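Local coordinates for protein E3 homolog (Yaba-like disease virus, PDB 1SFU) that binds left-handed Z-form nucleic acid through its N-terminal Zalpha domain and probably helps the virus evade host antiviral responses to double-stranded RNA, at residues S15-E20 and K44-Q49; Q49-Q54 and V59-S64. One frame throughout, in Å; residues are numbered along the deposited sequence.

Helix 43-55 is the element common to both contacts: its first half packs on helix 11-22 in interaction 1, its second half on strand 59-62 in interaction 2, and Gln-49 belongs to both. The two centres lie 10 Å apart, and the contacts join in the core, where Val-17 CG1 of interaction 1 meets Leu-50 CD2 of interaction 2 at 3.7 Å and Lys-18 CA sits 3.9 Å from Leu-53 CD2. Both contacts also reach the Z-DNA, taking up three consecutive nucleotides of chain A, with DG5 touched by both. Interaction 1 supplies side chains to the phosphates of DG5 and DC6 of chain A, interaction 2 to the phosphate of DC4 and the base of DG5.

Interaction 1. Residues S15-E20 and K44-Q49; sequences SLVKKE and KKINQQ. With nucleotides of chain A.
Val-17 and Gln-49 mark where helices 11-22 and 43-55 come nearest in these segments, their CA atoms 7.1 Å apart. One methyl does the touching from the first helix. Val-17 has CG2 beside its own backbone N and CG1 anti to it (chi1 -179°), and CG2 is the branch that meets the second helix. Val-17 CG2 lies 4.0 Å from the CD1 methyl of Ile-46 and 4.1 Å from CB of Gln-49, whose side chain crosses that of Val-17 at about a right angle. Gln-49 then bends at chi2 and carries its amide away from the valine; the side chain also touches Asp-10, Ile-13 and Phe-14. Ile-46 also rests on Leu-35 and Ser-36 of helix 32-38, so the contact lies where the three helices of this winged-helix domain converge.

The second helix turns a polar side to the DNA. Asn-47 ND2 donates to OP1 of DG5 of chain A at 2.6 Å, with an N-H...O angle of 151°, while its CB lies 3.4 Å from O5' of that nucleotide. One residue on, Gln-48 extends beyond CG, and its NE2 gives a straighter bond (166°) to OP1 of DC6 of chain A at 2.7 Å. Lys-44 runs its aliphatic chain past the DG5 phosphate, CG lying 3.1 Å from OP2; its positive charge probably adds to the attraction for the backbone. No hydrogen bond joins the two segments: a thin apolar contact lies on one side of a helix whose polar bonds here go to consecutive phosphates, as suits binding guided by backbone shape.

Interaction 2. Residues Q49-Q54 and V59-S64; sequences QLYKLQ and VKMVPS. With nucleotides of chain A.
Val-59, which buries the largest area in this contact, fits its CG1 methyl against the C-terminal part of helix 43-55. Val-59 CG1 sits between its own backbone N and carbonyl carbon (chi1 69°), and there it lies 3.6 Å from Leu-50 O, on the helix backbone, and 3.9 Å from Leu-53 CB. The side chains of Val-59 and Leu-53 meet at about a right angle; Leu-53 also packs on Phe-14 and Val-21, and Val-59 on Trp-69.

Gln-54 follows the strand with an extended chain. Its CA-H points at Val-59 O in a CA-H...O contact of 3.5 Å (150° at the hydrogen), its CG lies beside the same oxygen, and its amide group ends next to Met-61 CB. Helix and strand axes approach to 7.5 Å at 114° between their directions. This is the winged-helix form of the helix-turn-helix fold: helix 43-55 is the recognition helix, and strands 59-62 and 68-71 form the antiparallel wing, joined by backbone hydrogen bonds, Lys-60 to Phe-70 and Val-62 to Lys-68.

Met-61 bends at chi2 and chi3 and brings its CE methyl to the edge of the Tyr-51 ring, 4.1 Å from CE2. One face of that ring carries C8 of DG5 of chain A, 3.3 Å above the plane and over the centre, a CH-pi contact of the kind by which Zalpha domains recognise the syn guanine of Z-DNA. At the ring edge, in plane, Tyr-51 OH donates to OP1 of DC4 of chain A at 2.6 Å. Trp-69 of the wing meets the tyrosine edge-to-face, and Pro-67 packs against both Tyr-51 and Met-61.

Interaction 1. Residues S15-E20 and K44-Q49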
ATOM      1  N   SER C  15       9.043  -5.048 -19.813  1.00 28.61           N
ATOM      2  CA  SER C  15       9.031  -5.712 -21.112  1.00 27.35           C
ATOM      3  C   SER C  15       8.529  -7.153 -21.021  1.00 26.21           C
ATOM      4  O   SER C  15       7.779  -7.610 -21.879  1.00 25.55           O
ATOM      5  CB  SER C  15      10.434  -5.684 -21.731  1.00 26.96           C
ATOM      6  OG  SER C  15      10.898  -4.348 -21.869  1.00 26.72           O
ATOM      7  N   LEU C  16       8.945  -7.876 -19.985  1.00 26.04           N
ATOM      8  CA  LEU C  16       8.503  -9.257 -19.833  1.00 25.96           C
ATOM      9  C   LEU C  16       6.995  -9.313 -19.604  1.00 26.05           C
ATOM     10  O   LEU C  16       6.305 -10.165 -20.163  1.00 27.49           O
ATOM     11  CB  LEU C  16       9.214  -9.927 -18.656  1.00 27.88           C
ATOM     12  CG  LEU C  16      10.717 -10.177 -18.775  1.00 30.17           C
ATOM     13  CD1 LEU C  16      11.270 -10.609 -17.421  1.00 28.93           C
ATOM     14  CD2 LEU C  16      10.973 -11.238 -19.839  1.00 29.77           C
ATOM     15  N   VAL C  17       6.484  -8.403 -18.780  1.00 23.98           N
ATOM     16  CA  VAL C  17       5.054  -8.387 -18.491  1.00 23.32           C
ATOM     17  C   VAL C  17       4.232  -7.991 -19.716  1.00 21.25           C
ATOM     18  O   VAL C  17       3.192  -8.592 -19.999  1.00 23.34           O
ATOM     19  CB  VAL C  17       4.722  -7.412 -17.331  1.00 20.71           C
ATOM     20  CG1 VAL C  17       3.229  -7.445 -17.035  1.00 19.79           C
ATOM     21  CG2 VAL C  17       5.511  -7.787 -16.099  1.00 19.69           C
ATOM     22  N   LYS C  18       4.691  -6.974 -20.438  1.00 22.74           N
ATOM     23  CA  LYS C  18       3.966  -6.525 -21.621  1.00 23.52           C
ATOM     24  C   LYS C  18       3.870  -7.656 -22.642  1.00 24.64           C
ATOM     25  O   LYS C  18       2.806  -7.910 -23.216  1.00 24.77           O
ATOM     26  CB  LYS C  18       4.655  -5.305 -22.239  1.00 22.14           C
ATOM     27  CG  LYS C  18       3.942  -4.743 -23.469  1.00 25.04           C
ATOM     28  CD  LYS C  18       4.551  -3.409 -23.885  1.00 24.37           C
ATOM     29  CE  LYS C  18       3.953  -2.895 -25.187  1.00 25.94           C
ATOM     30  NZ  LYS C  18       4.560  -1.580 -25.577  1.00 25.00           N
ATOM     31  N   LYS C  19       4.983  -8.351 -22.851  1.00 26.15           N
ATOM     32  CA  LYS C  19       5.009  -9.455 -23.797  1.00 28.72           C
ATOM     33  C   LYS C  19       3.994 -10.517 -23.380  1.00 28.56           C
ATOM     34  O   LYS C  19       3.282 -11.060 -24.216  1.00 26.97           O
ATOM     35  CB  LYS C  19       6.414 -10.057 -23.857  1.00 31.46           C
ATOM     36  CG  LYS C  19       6.702 -10.834 -25.126  1.00 34.99           C
ATOM     37  CD  LYS C  19       8.190 -11.153 -25.256  1.00 37.70           C
ATOM     38  CE  LYS C  19       8.518 -11.688 -26.644  1.00 38.47           C
ATOM     39  NZ  LYS C  19       8.173 -10.690 -27.703  1.00 38.10           N
ATOM     40  N   GLU C  20       3.912 -10.795 -22.081  1.00 30.15           N
ATOM     41  CA  GLU C  20       2.977 -11.798 -21.582  1.00 31.60           C
ATOM     42  C   GLU C  20       1.516 -11.420 -21.801  1.00 32.35           C
ATOM     43  O   GLU C  20       0.724 -12.236 -22.270  1.00 32.86           O
ATOM     44  CB  GLU C  20       3.200 -12.048 -20.087  1.00 34.05           C
ATOM     45  CG  GLU C  20       4.488 -12.770 -19.750  1.00 37.23           C
ATOM     46  CD  GLU C  20       4.541 -14.170 -20.329  1.00 38.81           C
ATOM     47  OE1 GLU C  20       3.714 -15.021 -19.928  1.00 39.92           O
ATOM     48  OE2 GLU C  20       5.411 -14.414 -21.190  1.00 41.15           O
ATOM     49  N   LYS C  44       5.060  -7.995  -6.187  1.00 30.74           N
ATOM     50  CA  LYS C  44       5.139  -6.543  -6.074  1.00 31.20           C
ATOM     51  C   LYS C  44       5.738  -5.942  -7.349  1.00 30.35           C
ATOM     52  O   LYS C  44       5.254  -4.923  -7.851  1.00 30.17           O
ATOM     53  CB  LYS C  44       5.986  -6.119  -4.867  1.00 30.77           C
ATOM     54  CG  LYS C  44       6.181  -4.609  -4.796  1.00 32.25           C
ATOM     55  CD  LYS C  44       6.941  -4.142  -3.550  1.00 32.74           C
ATOM     56  CE  LYS C  44       7.065  -2.622  -3.562  1.00 32.01           C
ATOM     57  NZ  LYS C  44       7.718  -2.057  -2.354  1.00 30.94           N
ATOM     58  N   LYS C  45       6.790  -6.568  -7.867  1.00 28.37           N
ATOM     59  CA  LYS C  45       7.419  -6.075  -9.091  1.00 28.10           C
ATOM     60  C   LYS C  45       6.432  -6.186 -10.251  1.00 24.76           C
ATOM     61  O   LYS C  45       6.297  -5.261 -11.049  1.00 23.97           O
ATOM     62  CB  LYS C  45       8.686  -6.873  -9.420  1.00 30.67           C
ATOM     63  CG  LYS C  45       9.885  -6.583  -8.520  1.00 35.53           C
ATOM     64  CD  LYS C  45      11.126  -7.332  -9.012  1.00 38.78           C
ATOM     65  CE  LYS C  45      12.350  -7.055  -8.145  1.00 41.39           C
ATOM     66  NZ  LYS C  45      12.726  -5.612  -8.152  1.00 43.95           N
ATOM     67  N   ILE C  46       5.746  -7.321 -10.335  1.00 22.26           N
ATOM     68  CA  ILE C  46       4.761  -7.552 -11.390  1.00 22.13           C
ATOM     69  C   ILE C  46       3.672  -6.469 -11.380  1.00 21.18           C
ATOM     70  O   ILE C  46       3.275  -5.974 -12.436  1.00 19.62           O
ATOM     71  CB  ILE C  46       4.091  -8.936 -11.231  1.00 21.85           C
ATOM     72  CG1 ILE C  46       5.111 -10.050 -11.472  1.00 23.41           C
ATOM     73  CG2 ILE C  46       2.920  -9.066 -12.195  1.00 19.94           C
ATOM     74  CD1 ILE C  46       5.663 -10.096 -12.887  1.00 25.57           C
ATOM     75  N   ASN C  47       3.194  -6.112 -10.188  1.00 21.92           N
ATOM     76  CA  ASN C  47       2.155  -5.085 -10.046  1.00 21.78           C
ATOM     77  C   ASN C  47       2.655  -3.696 -10.431  1.00 21.33           C
ATOM     78  O   ASN C  47       1.940  -2.924 -11.067  1.00 20.82           O
ATOM     79  CB  ASN C  47       1.619  -5.038  -8.608  1.00 21.20           C
ATOM     80  CG  ASN C  47       0.489  -6.021  -8.370  1.00 19.62           C
ATOM     81  OD1 ASN C  47      -0.338  -6.265  -9.255  1.00 16.05           O
ATOM     82  ND2 ASN C  47       0.430  -6.577  -7.163  1.00 19.94           N
ATOM     83  N   GLN C  48       3.877  -3.369 -10.032  1.00 22.30           N
ATOM     84  CA  GLN C  48       4.432  -2.066 -10.371  1.00 22.90           C
ATOM     85  C   GLN C  48       4.382  -1.854 -11.884  1.00 24.02           C
ATOM     86  O   GLN C  48       4.126  -0.749 -12.351  1.00 22.56           O
ATOM     87  CB  GLN C  48       5.880  -1.954  -9.879  1.00 24.67           C
ATOM     88  CG  GLN C  48       6.021  -1.846  -8.367  1.00 26.45           C
ATOM     89  CD  GLN C  48       7.472  -1.782  -7.935  1.00 30.20           C
ATOM     90  OE1 GLN C  48       8.270  -2.642  -8.298  1.00 29.23           O
ATOM     91  NE2 GLN C  48       7.820  -0.761  -7.156  1.00 28.38           N
ATOM     92  N   GLN C  49       4.621  -2.918 -12.645  1.00 21.87           N
ATOM     93  CA  GLN C  49       4.597  -2.824 -14.100  1.00 24.16           C
ATOM     94  C   GLN C  49       3.182  -2.887 -14.685  1.00 23.73           C
ATOM     95  O   GLN C  49       2.864  -2.167 -15.637  1.00 25.75           O
ATOM     96  CB  GLN C  49       5.467  -3.922 -14.711  1.00 25.74           C
ATOM     97  CG  GLN C  49       6.924  -3.846 -14.272  1.00 30.07           C
ATOM     98  CD  GLN C  49       7.450  -2.415 -14.241  1.00 31.49           C
ATOM     99  OE1 GLN C  49       7.344  -1.677 -15.220  1.00 33.65           O
ATOM    100  NE2 GLN C  49       8.023  -2.019 -13.109  1.00 34.47           N
TER
ATOM    101  P    DG A   5       2.037  -4.564  -4.397  1.00 19.93           P
ATOM    102  OP1  DG A   5       1.545  -5.834  -4.974  1.00 20.56           O
ATOM    103  OP2  DG A   5       3.324  -4.536  -3.653  1.00 20.78           O
ATOM    104  O5'  DG A   5       2.128  -3.507  -5.583  1.00 20.05           O
ATOM    105  C5'  DG A   5       2.461  -2.153  -5.301  1.00 22.69           C
ATOM    106  C4'  DG A   5       2.353  -1.307  -6.548  1.00 20.46           C
ATOM    107  O4'  DG A   5       1.001  -1.378  -7.051  1.00 16.31           O
ATOM    108  C3'  DG A   5       2.623   0.169  -6.294  1.00 22.35           C
ATOM    109  O3'  DG A   5       3.948   0.470  -6.739  1.00 25.34           O
ATOM    110  C2'  DG A   5       1.704   0.870  -7.283  1.00 20.38           C
ATOM    111  C1'  DG A   5       0.584  -0.123  -7.554  1.00 18.60           C
ATOM    112  N9   DG A   5      -0.702   0.190  -6.935  1.00 18.98           N
ATOM    113  C8   DG A   5      -1.912   0.283  -7.577  1.00 18.85           C
ATOM    114  N7   DG A   5      -2.907   0.524  -6.766  1.00 19.15           N
ATOM    115  C5   DG A   5      -2.319   0.606  -5.511  1.00 17.56           C
ATOM    116  C6   DG A   5      -2.909   0.837  -4.238  1.00 19.96           C
ATOM    117  O6   DG A   5      -4.108   1.004  -3.964  1.00 17.65           O
ATOM    118  N1   DG A   5      -1.952   0.852  -3.225  1.00 18.32           N
ATOM    119  C2   DG A   5      -0.604   0.653  -3.411  1.00 19.45           C
ATOM    120  N2   DG A   5       0.153   0.696  -2.300  1.00 16.80           N
ATOM    121  N3   DG A   5      -0.044   0.427  -4.594  1.00 17.91           N
ATOM    122  C4   DG A   5      -0.956   0.419  -5.593  1.00 17.85           C
ATOM    123  P    DC A   6       4.959   1.233  -5.750  1.00 28.24           P
ATOM    124  OP1  DC A   6       6.261   1.388  -6.463  1.00 26.64           O
ATOM    125  OP2  DC A   6       4.930   0.549  -4.433  1.00 27.04           O
ATOM    126  O5'  DC A   6       4.285   2.668  -5.576  1.00 25.67           O
ATOM    127  C5'  DC A   6       5.050   3.791  -5.142  1.00 26.31           C
ATOM    128  C4'  DC A   6       4.472   4.358  -3.865  1.00 24.92           C
ATOM    129  O4'  DC A   6       3.150   4.888  -4.120  1.00 23.08           O
ATOM    130  C3'  DC A   6       4.313   3.350  -2.722  1.00 25.23           C
ATOM    131  O3'  DC A   6       4.624   3.975  -1.476  1.00 28.66           O
ATOM    132  C2'  DC A   6       2.832   3.030  -2.744  1.00 22.87           C
ATOM    133  C1'  DC A   6       2.250   4.369  -3.158  1.00 21.65           C
ATOM    134  N1   DC A   6       0.923   4.279  -3.774  1.00 20.35           N
ATOM    135  C2   DC A   6      -0.204   4.513  -2.973  1.00 16.34           C
ATOM    136  O2   DC A   6      -0.039   4.814  -1.784  1.00 18.63           O
ATOM    137  N3   DC A   6      -1.432   4.403  -3.513  1.00 16.96           N
ATOM    138  C4   DC A   6      -1.565   4.073  -4.800  1.00 16.69           C
ATOM    139  N4   DC A   6      -2.804   3.950  -5.288  1.00 16.36           N
ATOM    140  C5   DC A   6      -0.435   3.848  -5.644  1.00 18.95           C
ATOM    141  C6   DC A   6       0.778   3.963  -5.094  1.00 17.59           C
TER

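Interaction 2. Residues Q49-Q54 and V59-S64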
ATOM      1  N   GLN C  49       4.621  -2.918 -12.645  1.00 21.87           N
ATOM      2  CA  GLN C  49       4.597  -2.824 -14.100  1.00 24.16           C
ATOM      3  C   GLN C  49       3.182  -2.887 -14.685  1.00 23.73           C
ATOM      4  O   GLN C  49       2.864  -2.167 -15.637  1.00 25.75           O
ATOM      5  CB  GLN C  49       5.467  -3.922 -14.711  1.00 25.74           C
ATOM      6  CG  GLN C  49       6.924  -3.846 -14.272  1.00 30.07           C
ATOM      7  CD  GLN C  49       7.450  -2.415 -14.241  1.00 31.49           C
ATOM      8  OE1 GLN C  49       7.344  -1.677 -15.220  1.00 33.65           O
ATOM      9  NE2 GLN C  49       8.023  -2.019 -13.109  1.00 34.47           N
ATOM     10  N   LEU C  50       2.336  -3.741 -14.118  1.00 21.55           N
ATOM     11  CA  LEU C  50       0.965  -3.870 -14.596  1.00 21.30           C
ATOM     12  C   LEU C  50       0.216  -2.545 -14.539  1.00 20.29           C
ATOM     13  O   LEU C  50      -0.481  -2.187 -15.484  1.00 21.37           O
ATOM     14  CB  LEU C  50       0.209  -4.922 -13.787  1.00 16.72           C
ATOM     15  CG  LEU C  50       0.478  -6.382 -14.143  1.00 18.97           C
ATOM     16  CD1 LEU C  50      -0.212  -7.287 -13.131  1.00 18.99           C
ATOM     17  CD2 LEU C  50      -0.028  -6.672 -15.548  1.00 17.09           C
ATOM     18  N   TYR C  51       0.359  -1.809 -13.442  1.00 20.56           N
ATOM     19  CA  TYR C  51      -0.334  -0.529 -13.341  1.00 21.64           C
ATOM     20  C   TYR C  51       0.276   0.521 -14.264  1.00 23.15           C
ATOM     21  O   TYR C  51      -0.431   1.391 -14.758  1.00 24.28           O
ATOM     22  CB  TYR C  51      -0.371  -0.039 -11.887  1.00 18.82           C
ATOM     23  CG  TYR C  51      -1.367  -0.818 -11.055  1.00 16.77           C
ATOM     24  CD1 TYR C  51      -0.969  -1.906 -10.277  1.00 14.21           C
ATOM     25  CD2 TYR C  51      -2.720  -0.502 -11.100  1.00 16.88           C
ATOM     26  CE1 TYR C  51      -1.912  -2.666  -9.562  1.00 12.58           C
ATOM     27  CE2 TYR C  51      -3.667  -1.246 -10.398  1.00 17.25           C
ATOM     28  CZ  TYR C  51      -3.263  -2.324  -9.633  1.00 18.30           C
ATOM     29  OH  TYR C  51      -4.218  -3.058  -8.960  1.00 15.42           O
ATOM     30  N   LYS C  52       1.580   0.436 -14.502  1.00 26.84           N
ATOM     31  CA  LYS C  52       2.243   1.374 -15.412  1.00 28.83           C
ATOM     32  C   LYS C  52       1.760   1.055 -16.830  1.00 28.77           C
ATOM     33  O   LYS C  52       1.498   1.947 -17.637  1.00 29.34           O
ATOM     34  CB  LYS C  52       3.766   1.214 -15.340  1.00 31.10           C
ATOM     35  CG  LYS C  52       4.412   1.687 -14.041  1.00 37.01           C
ATOM     36  CD  LYS C  52       5.883   1.246 -13.975  1.00 20.04           C
ATOM     37  CE  LYS C  52       6.584   1.701 -12.701  1.00 20.04           C
ATOM     38  NZ  LYS C  52       6.825   3.172 -12.687  1.00 20.04           N
ATOM     39  N   LEU C  53       1.626  -0.232 -17.116  1.00 28.74           N
ATOM     40  CA  LEU C  53       1.177  -0.682 -18.418  1.00 28.29           C
ATOM     41  C   LEU C  53      -0.272  -0.257 -18.669  1.00 28.52           C
ATOM     42  O   LEU C  53      -0.655   0.029 -19.806  1.00 28.25           O
ATOM     43  CB  LEU C  53       1.312  -2.199 -18.504  1.00 30.47           C
ATOM     44  CG  LEU C  53       1.183  -2.861 -19.872  1.00 33.01           C
ATOM     45  CD1 LEU C  53       2.269  -2.343 -20.821  1.00 32.97           C
ATOM     46  CD2 LEU C  53       1.310  -4.370 -19.690  1.00 35.70           C
ATOM     47  N   GLN C  54      -1.083  -0.206 -17.613  1.00 26.73           N
ATOM     48  CA  GLN C  54      -2.473   0.206 -17.788  1.00 27.00           C
ATOM     49  C   GLN C  54      -2.503   1.678 -18.174  1.00 26.58           C
ATOM     50  O   GLN C  54      -3.366   2.111 -18.935  1.00 26.28           O
ATOM     51  CB  GLN C  54      -3.295  -0.016 -16.512  1.00 26.59           C
ATOM     52  CG  GLN C  54      -4.741   0.441 -16.656  1.00 25.04           C
ATOM     53  CD  GLN C  54      -5.610   0.065 -15.476  1.00 28.16           C
ATOM     54  OE1 GLN C  54      -5.272   0.346 -14.323  1.00 28.63           O
ATOM     55  NE2 GLN C  54      -6.749  -0.564 -15.758  1.00 25.51           N
ATOM     56  N   VAL C  59      -3.009  -2.744 -21.186  1.00 20.52           N
ATOM     57  CA  VAL C  59      -3.765  -3.685 -20.369  1.00 20.53           C
ATOM     58  C   VAL C  59      -4.880  -2.956 -19.620  1.00 19.00           C
ATOM     59  O   VAL C  59      -4.810  -1.748 -19.409  1.00 17.77           O
ATOM     60  CB  VAL C  59      -2.834  -4.383 -19.343  1.00 22.20           C
ATOM     61  CG1 VAL C  59      -2.371  -3.370 -18.295  1.00 19.75           C
ATOM     62  CG2 VAL C  59      -3.548  -5.558 -18.689  1.00 22.16           C
ATOM     63  N   LYS C  60      -5.909  -3.696 -19.229  1.00 20.22           N
ATOM     64  CA  LYS C  60      -7.041  -3.132 -18.504  1.00 22.13           C
ATOM     65  C   LYS C  60      -7.284  -3.972 -17.254  1.00 22.14           C
ATOM     66  O   LYS C  60      -7.383  -5.201 -17.331  1.00 21.44           O
ATOM     67  CB  LYS C  60      -8.288  -3.126 -19.402  1.00 25.28           C
ATOM     68  CG  LYS C  60      -9.619  -2.924 -18.668  1.00 25.88           C
ATOM     69  CD  LYS C  60      -9.720  -1.553 -18.032  1.00 26.33           C
ATOM     70  CE  LYS C  60     -10.953  -1.444 -17.133  1.00 26.43           C
ATOM     71  NZ  LYS C  60     -11.067  -0.095 -16.503  1.00 28.38           N
ATOM     72  N   MET C  61      -7.372  -3.307 -16.107  1.00 22.40           N
ATOM     73  CA  MET C  61      -7.582  -3.991 -14.829  1.00 25.01           C
ATOM     74  C   MET C  61      -9.044  -3.967 -14.410  1.00 26.45           C
ATOM     75  O   MET C  61      -9.728  -2.965 -14.599  1.00 26.25           O
ATOM     76  CB  MET C  61      -6.729  -3.326 -13.736  1.00 24.18           C
ATOM     77  CG  MET C  61      -6.801  -3.970 -12.356  1.00 25.79           C
ATOM     78  SD  MET C  61      -8.255  -3.515 -11.360  1.00 26.41           S
ATOM     79  CE  MET C  61      -7.652  -2.033 -10.599  1.00 26.83           C
ATOM     80  N   VAL C  62      -9.510  -5.075 -13.843  1.00 26.22           N
ATOM     81  CA  VAL C  62     -10.883  -5.193 -13.359  1.00 27.87           C
ATOM     82  C   VAL C  62     -10.796  -5.496 -11.868  1.00 28.40           C
ATOM     83  O   VAL C  62     -10.340  -6.570 -11.475  1.00 27.11           O
ATOM     84  CB  VAL C  62     -11.639  -6.335 -14.075  1.00 27.72           C
ATOM     85  CG1 VAL C  62     -12.929  -6.659 -13.333  1.00 27.31           C
ATOM     86  CG2 VAL C  62     -11.950  -5.923 -15.508  1.00 28.98           C
ATOM     87  N   PRO C  63     -11.225  -4.546 -11.022  1.00 31.37           N
ATOM     88  CA  PRO C  63     -11.206  -4.662  -9.560  1.00 33.21           C
ATOM     89  C   PRO C  63     -11.923  -5.866  -8.979  1.00 35.24           C
ATOM     90  O   PRO C  63     -12.923  -5.742  -8.277  1.00 37.64           O
ATOM     91  CB  PRO C  63     -11.810  -3.336  -9.097  1.00 32.44           C
ATOM     92  CG  PRO C  63     -12.703  -2.962 -10.218  1.00 32.83           C
ATOM     93  CD  PRO C  63     -11.857  -3.278 -11.424  1.00 31.55           C
ATOM     94  N   SER C  64     -11.398  -7.042  -9.277  1.00 35.45           N
ATOM     95  CA  SER C  64     -11.963  -8.259  -8.757  1.00 35.85           C
ATOM     96  C   SER C  64     -11.070  -8.573  -7.557  1.00 35.84           C
ATOM     97  O   SER C  64     -10.204  -7.764  -7.193  1.00 37.62           O
ATOM     98  CB  SER C  64     -11.880  -9.358  -9.816  1.00 36.95           C
ATOM     99  OG  SER C  64     -12.718 -10.445  -9.480  1.00 42.14           O
TER
ATOM    100  P    DG A   5       2.037  -4.564  -4.397  1.00 19.93           P
ATOM    101  OP1  DG A   5       1.545  -5.834  -4.974  1.00 20.56           O
ATOM    102  OP2  DG A   5       3.324  -4.536  -3.653  1.00 20.78           O
ATOM    103  O5'  DG A   5       2.128  -3.507  -5.583  1.00 20.05           O
ATOM    104  C5'  DG A   5       2.461  -2.153  -5.301  1.00 22.69           C
ATOM    105  C4'  DG A   5       2.353  -1.307  -6.548  1.00 20.46           C
ATOM    106  O4'  DG A   5       1.001  -1.378  -7.051  1.00 16.31           O
ATOM    107  C3'  DG A   5       2.623   0.169  -6.294  1.00 22.35           C
ATOM    108  O3'  DG A   5       3.948   0.470  -6.739  1.00 25.34           O
ATOM    109  C2'  DG A   5       1.704   0.870  -7.283  1.00 20.38           C
ATOM    110  C1'  DG A   5       0.584  -0.123  -7.554  1.00 18.60           C
ATOM    111  N9   DG A   5      -0.702   0.190  -6.935  1.00 18.98           N
ATOM    112  C8   DG A   5      -1.912   0.283  -7.577  1.00 18.85           C
ATOM    113  N7   DG A   5      -2.907   0.524  -6.766  1.00 19.15           N
ATOM    114  C5   DG A   5      -2.319   0.606  -5.511  1.00 17.56           C
ATOM    115  C6   DG A   5      -2.909   0.837  -4.238  1.00 19.96           C
ATOM    116  O6   DG A   5      -4.108   1.004  -3.964  1.00 17.65           O
ATOM    117  N1   DG A   5      -1.952   0.852  -3.225  1.00 18.32           N
ATOM    118  C2   DG A   5      -0.604   0.653  -3.411  1.00 19.45           C
ATOM    119  N2   DG A   5       0.153   0.696  -2.300  1.00 16.80           N
ATOM    120  N3   DG A   5      -0.044   0.427  -4.594  1.00 17.91           N
ATOM    121  C4   DG A   5      -0.956   0.419  -5.593  1.00 17.85           C
ATOM    122  P    DC A   4      -3.464  -5.246  -6.016  1.00 22.16           P
ATOM    123  OP1  DC A   4      -3.445  -5.033  -7.488  1.00 20.82           O
ATOM    124  OP2  DC A   4      -2.696  -6.364  -5.432  1.00 19.92           O
ATOM    125  O5'  DC A   4      -3.040  -3.907  -5.264  1.00 19.07           O
ATOM    126  C5'  DC A   4      -1.935  -3.129  -5.703  1.00 18.46           C
ATOM    127  C4'  DC A   4      -0.994  -2.864  -4.550  1.00 17.15           C
ATOM    128  O4'  DC A   4      -1.657  -2.061  -3.538  1.00 18.12           O
ATOM    129  C3'  DC A   4      -0.488  -4.120  -3.834  1.00 16.58           C
ATOM    130  O3'  DC A   4       0.887  -3.957  -3.461  1.00 17.33           O
ATOM    131  C2'  DC A   4      -1.327  -4.164  -2.571  1.00 17.10           C
ATOM    132  C1'  DC A   4      -1.503  -2.688  -2.268  1.00 15.56           C
ATOM    133  N1   DC A   4      -2.697  -2.393  -1.463  1.00 17.72           N
ATOM    134  C2   DC A   4      -2.540  -2.166  -0.101  1.00 17.41           C
ATOM    135  O2   DC A   4      -1.401  -2.214   0.377  1.00 15.67           O
ATOM    136  N3   DC A   4      -3.630  -1.903   0.663  1.00 16.90           N
ATOM    137  C4   DC A   4      -4.842  -1.866   0.103  1.00 15.97           C
ATOM    138  N4   DC A   4      -5.900  -1.608   0.895  1.00 15.10           N
ATOM    139  C5   DC A   4      -5.031  -2.092  -1.293  1.00 16.29           C
ATOM    140  C6   DC A   4      -3.940  -2.349  -2.032  1.00 17.38           C
TER